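Local structure of 457aa long hypothetical protein (Pyrococcus horikoshii, 2CSU) at residues L193-A198 and G216-E221; A205-I210 and D277-M282; A263-K266 and L271-N274. The protein is of unknown function but joins a Rossmann-like domain to two further alpha/beta domains of the succinyl-CoA ligase type, in a two-chain assembly. One frame throughout, in Å; residues are numbered along the deposited sequence.

In the fold
All three contacts lie in the flavodoxin-like domain and illustrate how an alpha/beta sandwich is filled. Along the chain, interactions 1 and 2 alternate their segments, interaction 1 closes before interaction 3 opens, and interaction 3 is nested inside the loop closed by interaction 2. Strand 205-210 is the common element: Leu208 and Ile210 meet Phe219, and Ile210 also meets Phe265, on one side of the sheet, whereas Ala207 meets helix 276-283 on the other. The centres of interactions 1 and 2 lie about 16 Å apart; interaction 3 is centred about 15 Å from interaction 1 and about 11 Å from interaction 2. The contacts thus sample apolar packing on both faces of one sheet.

Interaction 1. Residues L193-A198 and G216-E221; sequences LMEYLA and GKKFME
Lys218 and Phe219 of helix 216-229 reach toward Glu195 and Met194 of helix 190-197, with a Met-aromatic contact at the centre. The two helices are neighbours in one layer of the flavodoxin-like alpha/beta sandwich and are joined in the chain through strand 205-210, which side chains of both touch. They stand well apart: the closest alpha carbons, of Met194 and Phe219, are separated by 8.7 Å, and long side chains bridge the gap.

Lys218 comes first, near the start of its helix, where Asn215 OD1 accepts a hydrogen bond from its backbone N. Its side chain is fully extended and runs across to the other helix, so that CE passes 4.5 Å from Glu195 OE1. The ammonium and that carboxylate are not paired; Lys218 NZ forms its salt bridge with Glu192, three residues before Glu195, about one turn earlier on the same helix. A favourable but indirect influence of Glu195 on the lysine is plausible.

Phe219 follows and carries the apolar half. Its CB starts out away from helix 190-197, yet with CG anti to the backbone N (chi1 -176°) the ring swings back between its helix and the sheet, where CZ also packs on Leu208 and Ile210. Met194, a selenomethionine, meets one face of this ring, the two side chains crossing at about a right angle. The bend at its last torsion (chi3 -50°) lays its end on the ring: SE stands 4.5 Å from the Phe219 ring centroid, while CE makes a CH-pi contact 4.0 Å from that centroid, displaced toward CE1.

Met220 then turns from this interface to helix 258-267, extending the same apolar layer, with Met220 CE 3.5 Å from Ala264 CB.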
loop_
_atom_site.group_PDB
_atom_site.type_symbol
_atom_site.label_atom_id
_atom_site.label_comp_id
_atom_site.label_asym_id
_atom_site.label_seq_id
_atom_site.Cartn_x
_atom_site.Cartn_y
_atom_site.Cartn_z
ATOM N N LEU A 193 -8.660 1.208 28.698
ATOM C CA LEU A 193 -8.344 2.210 27.699
ATOM C C LEU A 193 -9.575 2.545 26.860
ATOM O O LEU A 193 -9.821 3.710 26.565
ATOM C CB LEU A 193 -7.201 1.736 26.820
ATOM C CG LEU A 193 -5.822 1.840 27.474
ATOM C CD1 LEU A 193 -4.786 1.271 26.518
ATOM C CD2 LEU A 193 -5.494 3.303 27.814
HETATM N N MSE A 194 -10.355 1.528 26.498
HETATM C CA MSE A 194 -11.562 1.742 25.717
HETATM C C MSE A 194 -12.569 2.534 26.538
HETATM O O MSE A 194 -13.335 3.319 25.983
HETATM C CB MSE A 194 -12.193 0.412 25.278
HETATM C CG MSE A 194 -11.519 -0.233 24.074
HETATM SE SE MSE A 194 -12.123 -1.920 23.657
HETATM C CE MSE A 194 -12.009 -2.565 25.093
ATOM N N GLU A 195 -12.584 2.329 27.854
ATOM C CA GLU A 195 -13.521 3.076 28.683
ATOM C C GLU A 195 -13.147 4.554 28.640
ATOM O O GLU A 195 -13.999 5.418 28.463
ATOM C CB GLU A 195 -13.509 2.569 30.134
ATOM C CG GLU A 195 -14.289 1.263 30.348
ATOM C CD GLU A 195 -14.201 0.731 31.778
ATOM O OE1 GLU A 195 -13.077 0.634 32.321
ATOM O OE2 GLU A 195 -15.261 0.405 32.355
ATOM N N TYR A 196 -11.866 4.853 28.797
ATOM C CA TYR A 196 -11.434 6.245 28.765
ATOM C C TYR A 196 -11.653 6.909 27.389
ATOM O O TYR A 196 -12.173 8.025 27.304
ATOM C CB TYR A 196 -9.964 6.322 29.154
ATOM C CG TYR A 196 -9.278 7.590 28.717
ATOM C CD1 TYR A 196 -9.479 8.794 29.401
ATOM C CD2 TYR A 196 -8.417 7.586 27.621
ATOM C CE1 TYR A 196 -8.832 9.959 29.002
ATOM C CE2 TYR A 196 -7.770 8.747 27.212
ATOM C CZ TYR A 196 -7.982 9.927 27.907
ATOM O OH TYR A 196 -7.351 11.075 27.493
ATOM N N LEU A 197 -11.252 6.213 26.327
ATOM C CA LEU A 197 -11.369 6.723 24.966
ATOM C C LEU A 197 -12.806 6.894 24.503
ATOM O O LEU A 197 -13.083 7.641 23.566
ATOM C CB LEU A 197 -10.619 5.795 24.002
ATOM C CG LEU A 197 -9.091 5.795 24.097
ATOM C CD1 LEU A 197 -8.516 4.634 23.301
ATOM C CD2 LEU A 197 -8.554 7.123 23.562
ATOM N N ALA A 198 -13.728 6.197 25.156
ATOM C CA ALA A 198 -15.129 6.301 24.789
ATOM C C ALA A 198 -15.655 7.735 24.908
ATOM O O ALA A 198 -16.583 8.107 24.191
ATOM C CB ALA A 198 -15.971 5.370 25.666
ATOM N N GLY A 216 -11.456 -11.510 29.000
ATOM C CA GLY A 216 -12.320 -11.471 27.825
ATOM C C GLY A 216 -13.728 -10.981 28.166
ATOM O O GLY A 216 -14.397 -10.334 27.371
ATOM N N LYS A 217 -14.187 -11.314 29.365
ATOM C CA LYS A 217 -15.519 -10.929 29.820
ATOM C C LYS A 217 -15.657 -9.413 29.938
ATOM O O LYS A 217 -16.608 -8.829 29.422
ATOM C CB LYS A 217 -15.806 -11.576 31.178
ATOM C CG LYS A 217 -17.105 -11.136 31.847
ATOM C CD LYS A 217 -18.344 -11.602 31.085
ATOM C CE LYS A 217 -19.591 -10.857 31.524
ATOM N NZ LYS A 217 -19.748 -9.605 30.739
ATOM N N LYS A 218 -14.710 -8.789 30.637
ATOM C CA LYS A 218 -14.718 -7.341 30.838
ATOM C C LYS A 218 -14.560 -6.610 29.499
ATOM O O LYS A 218 -15.227 -5.606 29.237
ATOM C CB LYS A 218 -13.583 -6.947 31.785
ATOM C CG LYS A 218 -13.493 -5.460 32.068
ATOM C CD LYS A 218 -12.265 -5.134 32.918
ATOM C CE LYS A 218 -12.161 -3.635 33.220
ATOM N NZ LYS A 218 -10.919 -3.310 33.982
ATOM N N PHE A 219 -13.679 -7.136 28.656
ATOM C CA PHE A 219 -13.415 -6.565 27.344
ATOM C C PHE A 219 -14.688 -6.485 26.502
ATOM O O PHE A 219 -15.056 -5.418 25.994
ATOM C CB PHE A 219 -12.367 -7.418 26.616
ATOM C CG PHE A 219 -11.954 -6.871 25.275
ATOM C CD1 PHE A 219 -10.719 -6.239 25.117
ATOM C CD2 PHE A 219 -12.795 -6.995 24.165
ATOM C CE1 PHE A 219 -10.325 -5.740 23.867
ATOM C CE2 PHE A 219 -12.408 -6.493 22.905
ATOM C CZ PHE A 219 -11.168 -5.865 22.763
HETATM N N MSE A 220 -15.366 -7.619 26.358
HETATM C CA MSE A 220 -16.580 -7.659 25.556
HETATM C C MSE A 220 -17.695 -6.741 26.056
HETATM O O MSE A 220 -18.349 -6.066 25.259
HETATM C CB MSE A 220 -17.092 -9.100 25.441
HETATM C CG MSE A 220 -16.315 -9.953 24.434
HETATM SE SE MSE A 220 -15.428 -8.973 23.182
HETATM C CE MSE A 220 -14.255 -10.132 22.626
ATOM N N GLU A 221 -17.908 -6.696 27.366
ATOM C CA GLU A 221 -18.962 -5.852 27.905
ATOM C C GLU A 221 -18.614 -4.371 27.782
ATOM O O GLU A 221 -19.495 -3.539 27.603
ATOM C CB GLU A 221 -19.256 -6.215 29.363
ATOM C CG GLU A 221 -20.505 -5.529 29.915
ATOM C CD GLU A 221 -21.755 -5.775 29.059
ATOM O OE1 GLU A 221 -22.163 -6.951 28.895
ATOM O OE2 GLU A 221 -22.331 -4.782 28.549
#

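Interaction 2. Residues A205-I210 and D277-M282; sequences AIALYI and DEMLSM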
loop_
_atom_site.group_PDB
_atom_site.type_symbol
_atom_site.label_atom_id
_atom_site.label_comp_id
_atom_site.label_asym_id
_atom_site.label_seq_id
_atom_site.Cartn_x
_atom_site.Cartn_y
_atom_site.Cartn_z
ATOM N N ALA A 205 -12.316 7.224 16.511
ATOM C CA ALA A 205 -12.368 5.770 16.406
ATOM C C ALA A 205 -11.190 5.111 17.131
ATOM O O ALA A 205 -10.175 5.727 17.426
ATOM C CB ALA A 205 -12.336 5.400 14.923
ATOM N N ILE A 206 -11.376 3.817 17.454
ATOM C CA ILE A 206 -10.310 3.075 18.120
ATOM C C ILE A 206 -9.857 1.874 17.288
ATOM O O ILE A 206 -10.652 1.057 16.845
ATOM C CB ILE A 206 -10.834 2.597 19.475
ATOM C CG1 ILE A 206 -11.432 3.769 20.259
ATOM C CG2 ILE A 206 -9.673 2.018 20.306
ATOM C CD1 ILE A 206 -12.278 3.305 21.445
ATOM N N ALA A 207 -8.559 1.795 17.021
ATOM C CA ALA A 207 -8.006 0.708 16.232
ATOM C C ALA A 207 -7.241 -0.153 17.219
ATOM O O ALA A 207 -6.535 0.377 18.082
ATOM C CB ALA A 207 -7.068 1.251 15.152
ATOM N N LEU A 208 -7.390 -1.471 17.113
ATOM C CA LEU A 208 -6.704 -2.361 18.039
ATOM C C LEU A 208 -5.907 -3.454 17.348
ATOM O O LEU A 208 -6.373 -4.041 16.380
ATOM C CB LEU A 208 -7.714 -3.049 18.976
ATOM C CG LEU A 208 -8.633 -2.282 19.940
ATOM C CD1 LEU A 208 -9.540 -3.287 20.664
ATOM C CD2 LEU A 208 -7.811 -1.503 20.957
ATOM N N TYR A 209 -4.691 -3.702 17.830
ATOM C CA TYR A 209 -3.904 -4.819 17.318
ATOM C C TYR A 209 -3.840 -5.738 18.525
ATOM O O TYR A 209 -3.080 -5.495 19.463
ATOM C CB TYR A 209 -2.477 -4.454 16.923
ATOM C CG TYR A 209 -1.696 -5.717 16.570
ATOM C CD1 TYR A 209 -1.950 -6.400 15.381
ATOM C CD2 TYR A 209 -0.763 -6.262 17.452
ATOM C CE1 TYR A 209 -1.304 -7.591 15.067
ATOM C CE2 TYR A 209 -0.101 -7.468 17.153
ATOM C CZ TYR A 209 -0.382 -8.124 15.951
ATOM O OH TYR A 209 0.242 -9.306 15.624
ATOM N N ILE A 210 -4.645 -6.792 18.497
ATOM C CA ILE A 210 -4.720 -7.725 19.609
ATOM C C ILE A 210 -4.023 -9.057 19.410
ATOM O O ILE A 210 -4.172 -9.712 18.380
ATOM C CB ILE A 210 -6.191 -8.053 19.963
ATOM C CG1 ILE A 210 -6.964 -6.766 20.258
ATOM C CG2 ILE A 210 -6.236 -9.008 21.143
ATOM C CD1 ILE A 210 -8.459 -6.927 20.173
ATOM N N ASP A 277 -3.736 -2.624 6.657
ATOM C CA ASP A 277 -4.433 -1.676 5.807
ATOM C C ASP A 277 -5.935 -1.616 6.018
ATOM O O ASP A 277 -6.515 -0.534 5.977
ATOM C CB ASP A 277 -4.095 -1.933 4.332
ATOM C CG ASP A 277 -2.889 -1.118 3.873
ATOM O OD1 ASP A 277 -2.995 0.121 3.884
ATOM O OD2 ASP A 277 -1.841 -1.694 3.516
ATOM N N GLU A 278 -6.567 -2.760 6.265
ATOM C CA GLU A 278 -8.001 -2.766 6.504
ATOM C C GLU A 278 -8.299 -2.076 7.819
ATOM O O GLU A 278 -9.233 -1.282 7.908
ATOM C CB GLU A 278 -8.553 -4.198 6.559
ATOM C CG GLU A 278 -8.455 -4.970 5.249
ATOM C CD GLU A 278 -9.178 -6.316 5.315
ATOM O OE1 GLU A 278 -9.743 -6.653 6.387
ATOM O OE2 GLU A 278 -9.180 -7.036 4.293
HETATM N N MSE A 279 -7.518 -2.406 8.843
HETATM C CA MSE A 279 -7.684 -1.823 10.176
HETATM C C MSE A 279 -7.620 -0.293 10.076
HETATM O O MSE A 279 -8.479 0.412 10.598
HETATM C CB MSE A 279 -6.569 -2.332 11.129
HETATM C CG MSE A 279 -6.647 -1.804 12.595
HETATM SE SE MSE A 279 -5.169 -2.070 13.655
HETATM C CE MSE A 279 -3.993 -1.005 12.793
ATOM N N LEU A 280 -6.587 0.202 9.406
ATOM C CA LEU A 280 -6.391 1.635 9.233
ATOM C C LEU A 280 -7.438 2.261 8.332
ATOM O O LEU A 280 -7.935 3.347 8.619
ATOM C CB LEU A 280 -5.014 1.904 8.636
ATOM C CG LEU A 280 -3.798 1.525 9.487
ATOM C CD1 LEU A 280 -2.552 1.586 8.634
ATOM C CD2 LEU A 280 -3.688 2.460 10.680
ATOM N N SER A 281 -7.765 1.578 7.235
ATOM C CA SER A 281 -8.735 2.101 6.287
ATOM C C SER A 281 -10.115 2.207 6.918
ATOM O O SER A 281 -10.842 3.184 6.688
ATOM C CB SER A 281 -8.800 1.214 5.040
ATOM O OG SER A 281 -7.516 1.009 4.463
HETATM N N MSE A 282 -10.455 1.212 7.734
HETATM C CA MSE A 282 -11.781 1.169 8.338
HETATM C C MSE A 282 -11.923 2.184 9.474
HETATM O O MSE A 282 -12.992 2.709 9.753
HETATM C CB MSE A 282 -12.010 -0.241 8.886
HETATM C CG MSE A 282 -12.380 -1.244 7.791
HETATM SE SE MSE A 282 -12.360 -2.941 8.384
HETATM C CE MSE A 282 -13.470 -2.727 9.783
#
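The flat group met here is a peptide rather than a ring: the carbonyl of Leu208, which has the selenium of Met279 over one face. Met279 SE lies 3.6 Å from Leu208 O and almost directly above the oxygen, with Leu208 C slightly farther off at 4.0 Å. The approach is therefore from the face of the sheet, while the backbone bonds of strand 205-210 run to strands 152-156 and 232-236, parallel to it on either side. No hydrogen bond joins the two segments, and a selenoether over a carbonyl brings none; this is a van der Waals contact with a polarisable atom.

The second point of touch is Ala207, whose methyl group points at the helix. Its CB is 4.0 Å from Met279 CG and 4.1 Å from Met279 SE, so the thin selenomethionine chain lies along the alanine before reaching the next carbonyl. Met279 leaves its helix with CG anti to the backbone N (chi1 -179°) and stays extended until the final bend at chi3, which turns CE away from the straight line of the chain. With only a methyl group at Ala207, the alpha carbons of Ala207 and Met279 stand 6.6 Å apart.

This is helix-on-sheet packing of a flavodoxin-like sandwich, fully buried. Both Ala207 and Met279 also touch Phe154 of strand 152-156. At the start of the helix segment, Asp277 forms salt bridges with Lys168 and with Arg433 of the second subunit. Leu208, by contrast, sends its side chain to the opposite face of the sheet, the side of helices 190-197 and 216-229, whereas helix 276-283 is wedged between the strand and helix 434-450, on which Met282 packs.

Interaction 3. Residues A263-K266 and L271-N274; sequences AAFK and LVAN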
loop_
_atom_site.group_PDB
_atom_site.type_symbol
_atom_site.label_atom_id
_atom_site.label_comp_id
_atom_site.label_asym_id
_atom_site.label_seq_id
_atom_site.Cartn_x
_atom_site.Cartn_y
_atom_site.Cartn_z
ATOM N N ALA A 263 -15.935 -14.088 16.419
ATOM C CA ALA A 263 -17.360 -14.098 16.742
ATOM C C ALA A 263 -17.663 -13.237 17.965
ATOM O O ALA A 263 -18.669 -12.536 18.004
ATOM C CB ALA A 263 -17.833 -15.530 16.973
ATOM N N ALA A 264 -16.798 -13.296 18.969
ATOM C CA ALA A 264 -16.981 -12.491 20.172
ATOM C C ALA A 264 -16.896 -10.998 19.829
ATOM O O ALA A 264 -17.657 -10.188 20.365
ATOM C CB ALA A 264 -15.919 -12.845 21.207
ATOM N N PHE A 265 -15.966 -10.636 18.944
ATOM C CA PHE A 265 -15.825 -9.236 18.548
ATOM C C PHE A 265 -17.098 -8.762 17.872
ATOM O O PHE A 265 -17.604 -7.684 18.169
ATOM C CB PHE A 265 -14.656 -9.039 17.574
ATOM C CG PHE A 265 -13.297 -9.160 18.205
ATOM C CD1 PHE A 265 -13.046 -8.632 19.464
ATOM C CD2 PHE A 265 -12.255 -9.779 17.520
ATOM C CE1 PHE A 265 -11.780 -8.717 20.032
ATOM C CE2 PHE A 265 -10.984 -9.867 18.079
ATOM C CZ PHE A 265 -10.747 -9.335 19.336
ATOM N N LYS A 266 -17.610 -9.584 16.962
ATOM C CA LYS A 266 -18.820 -9.265 16.213
ATOM C C LYS A 266 -20.020 -8.938 17.100
ATOM O O LYS A 266 -20.711 -7.951 16.873
ATOM C CB LYS A 266 -19.193 -10.431 15.287
ATOM C CG LYS A 266 -18.118 -10.850 14.274
ATOM C CD LYS A 266 -17.942 -9.857 13.127
ATOM C CE LYS A 266 -17.024 -10.448 12.045
ATOM N NZ LYS A 266 -16.905 -9.613 10.805
ATOM N N LEU A 271 -15.729 -4.166 14.952
ATOM C CA LEU A 271 -15.511 -4.440 13.538
ATOM C C LEU A 271 -14.161 -5.122 13.412
ATOM O O LEU A 271 -13.195 -4.736 14.068
ATOM C CB LEU A 271 -15.550 -3.132 12.734
ATOM C CG LEU A 271 -16.698 -2.186 13.138
ATOM C CD1 LEU A 271 -16.658 -0.909 12.312
ATOM C CD2 LEU A 271 -18.033 -2.902 12.977
ATOM N N VAL A 272 -14.091 -6.143 12.571
ATOM C CA VAL A 272 -12.853 -6.875 12.416
ATOM C C VAL A 272 -12.115 -6.581 11.121
ATOM O O VAL A 272 -12.710 -6.462 10.066
ATOM C CB VAL A 272 -13.097 -8.413 12.523
ATOM C CG1 VAL A 272 -11.833 -9.178 12.151
ATOM C CG2 VAL A 272 -13.531 -8.772 13.945
ATOM N N ALA A 273 -10.800 -6.457 11.232
ATOM C CA ALA A 273 -9.958 -6.210 10.078
ATOM C C ALA A 273 -9.055 -7.432 9.990
ATOM O O ALA A 273 -8.717 -8.025 11.017
ATOM C CB ALA A 273 -9.120 -4.930 10.290
ATOM N N ASN A 274 -8.670 -7.821 8.782
ATOM C CA ASN A 274 -7.800 -8.978 8.633
ATOM C C ASN A 274 -6.401 -8.575 8.211
ATOM O O ASN A 274 -5.522 -9.426 8.120
ATOM C CB ASN A 274 -8.385 -9.963 7.635
ATOM C CG ASN A 274 -9.854 -10.219 7.883
ATOM O OD1 ASN A 274 -10.242 -10.715 8.951
ATOM N ND2 ASN A 274 -10.687 -9.868 6.907
HETATM O O HOH W 1 -17.055 -6.576 11.016
HETATM O O HOH W 2 -15.181 -7.974 8.621
#
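Val272 sits across from Phe265 and Lys266 where helix 258-267 passes through a short turn into strand 271-273. With four residues between the segments, the chain folds back on itself, and the alpha carbons of Lys266 and Leu271 come within 6.4 Å. Strand 232-236, helix 258-267 and strand 271-273 follow one another as a beta-alpha-beta unit with parallel strands, part of whose connection is not modelled. Alternation along the extended backbone sends Val272 toward the helix, and Leu271 to the other side, onto Met282.

One branch of the valine carries the apolar contact. Val272 CG2 is 3.8 Å from Phe265 CB and 3.9 Å from Phe265 CD2, an oblique approach at the root of the ring. CG2 lies anti to the valine's own carbonyl carbon, since CG1 holds the position anti to N (chi1 171°). The phenylalanine ring continues past it to Ile210 and Phe219.

Lys266 is bent at chi2 (-73°) and then extended back over the strand, its CE 4.3 Å from Val272 CG2. Two waters link its ammonium group to the valine backbone. NZ donates to one at 3.0 Å, which also accepts a weak bond from Val272 N; it donates weakly to the other, which in turn donates to Val272 O at 3.2 Å.

The backbone bonds to strand 232-236 are made by Leu271 and Ala273, and Val272 presents its N and O outward, as expected of an edge strand. Water thus serves the polar groups that a further strand would have met, and the lysine chain lies near the valine and partly covers it.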